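Local coordinates for protein DNA helicase RecQ (PDB 4Q48) that probably couples ATP hydrolysis to the unwinding of duplex DNA, translocating in the 3'-5' direction, at residues K496-G499 against I500-G504. Residues are numbered along the deposited sequence; the frame is centred on the assembly and turned at random.
Sequences KSRG and ILKEG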
loop_
_atom_site.group_PDB
_atom_site.type_symbol
_atom_site.label_atom_id
_atom_site.label_comp_id
_atom_site.label_asym_id
_atom_site.label_seq_id
_atom_site.Cartn_x
_atom_site.Cartn_y
_atom_site.Cartn_z
ATOM N N LYS A 496 1.655 -7.965 17.535
ATOM C CA LYS A 496 1.478 -6.570 17.964
ATOM C C LYS A 496 0.802 -6.458 19.351
ATOM O O LYS A 496 0.886 -5.436 20.027
ATOM C CB LYS A 496 0.674 -5.787 16.899
ATOM C CG LYS A 496 0.785 -4.270 17.001
ATOM C CD LYS A 496 -0.140 -3.482 16.051
ATOM C CE LYS A 496 0.315 -1.990 16.023
ATOM N NZ LYS A 496 -0.761 -0.971 15.697
ATOM N N SER A 497 0.164 -7.524 19.790
ATOM C CA SER A 497 -0.515 -7.520 21.075
ATOM C C SER A 497 0.406 -7.307 22.279
ATOM O O SER A 497 -0.077 -6.947 23.357
ATOM C CB SER A 497 -1.275 -8.834 21.263
ATOM O OG SER A 497 -0.349 -9.880 21.564
ATOM N N ARG A 498 1.707 -7.575 22.126
ATOM C CA ARG A 498 2.664 -7.420 23.236
ATOM C C ARG A 498 2.717 -5.939 23.628
ATOM O O ARG A 498 2.960 -5.584 24.792
ATOM C CB ARG A 498 4.050 -7.939 22.850
ATOM C CG ARG A 498 4.946 -8.324 24.027
ATOM C CD ARG A 498 6.404 -8.610 23.611
ATOM N NE ARG A 498 7.370 -7.976 24.518
ATOM C CZ ARG A 498 7.684 -8.441 25.732
ATOM N NH1 ARG A 498 7.111 -9.537 26.210
ATOM N NH2 ARG A 498 8.568 -7.806 26.492
ATOM N N GLY A 499 2.462 -5.082 22.637
ATOM C CA GLY A 499 2.491 -3.647 22.835
ATOM C C GLY A 499 1.611 -3.219 23.984
ATOM O O GLY A 499 2.063 -2.509 24.901
ATOM N N ILE A 500 0.363 -3.675 23.978
ATOM C CA ILE A 500 -0.536 -3.286 25.041
ATOM C C ILE A 500 -0.273 -4.126 26.282
ATOM O O ILE A 500 -0.317 -3.636 27.413
ATOM C CB ILE A 500 -1.995 -3.376 24.565
ATOM C CG1 ILE A 500 -2.225 -2.262 23.537
ATOM C CG2 ILE A 500 -2.977 -3.185 25.716
ATOM C CD1 ILE A 500 -3.636 -2.107 23.038
ATOM N N LEU A 501 0.041 -5.391 26.058
ATOM C CA LEU A 501 0.149 -6.375 27.119
ATOM C C LEU A 501 1.396 -6.229 27.997
ATOM O O LEU A 501 1.330 -6.440 29.214
ATOM C CB LEU A 501 0.112 -7.774 26.492
ATOM C CG LEU A 501 -1.292 -8.280 26.161
ATOM C CD1 LEU A 501 -1.240 -9.550 25.293
ATOM C CD2 LEU A 501 -2.150 -8.487 27.429
ATOM N N LYS A 502 2.527 -5.876 27.390
ATOM C CA LYS A 502 3.788 -5.870 28.131
ATOM C C LYS A 502 4.605 -4.587 27.965
ATOM O O LYS A 502 5.360 -4.225 28.858
ATOM C CB LYS A 502 4.644 -7.079 27.723
ATOM C CG LYS A 502 3.943 -8.447 27.956
ATOM C CD LYS A 502 4.171 -9.027 29.349
ATOM C CE LYS A 502 3.571 -10.447 29.470
ATOM N NZ LYS A 502 4.570 -11.520 29.876
ATOM N N GLU A 503 4.469 -3.910 26.827
ATOM C CA GLU A 503 5.313 -2.767 26.519
ATOM C C GLU A 503 4.636 -1.390 26.735
ATOM O O GLU A 503 5.074 -0.378 26.180
ATOM C CB GLU A 503 5.786 -2.873 25.070
ATOM C CG GLU A 503 6.506 -4.151 24.685
ATOM C CD GLU A 503 6.592 -4.344 23.160
ATOM O OE1 GLU A 503 6.046 -3.487 22.417
ATOM O OE2 GLU A 503 7.186 -5.353 22.699
ATOM N N GLY A 504 3.591 -1.335 27.552
ATOM C CA GLY A 504 3.019 -0.052 27.946
ATOM C C GLY A 504 2.213 0.757 26.917
ATOM O O GLY A 504 1.758 1.871 27.209
#
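I500 begins the second half of this short helical turn with a weak bond from its N to S497 O, 3.4 Å away, while its side chain packs on A417 and L421 of helix 414-426. L501 provides the firmer partner for the same carbonyl, its N reaching S497 O at 3.1 Å. Its CD1 also rests 3.8 Å from S497 OG, a hydroxyl engaged with T494 O. At K502 the backbone leaves helical geometry, although its N still bonds to R498 O. The K502 side chain lies across R498, with CB 3.8 Å above the guanidinium plane, over one face and offset toward the rim. E503 N lies 3.0 Å from R498 O, giving that oxygen a second donor. The E503 carboxylate comes to the guanidinium edge, where OE2 takes a weak, bent bond from R498 NE (3.2 Å, 134°), a salt bridge with the two planes 70° apart; the R498 chain, extended as far as CD, bends at chi3 (135°), and NE meets the carboxylate. G504 has positive phi, and just beyond it the backbone of Q505 is hydrogen-bonded to that of G499. The i+4 and i+5 donors on one carbonyl, with a positive-phi glycine following, show how a short helix ends, here in the winged-helix RQC domain.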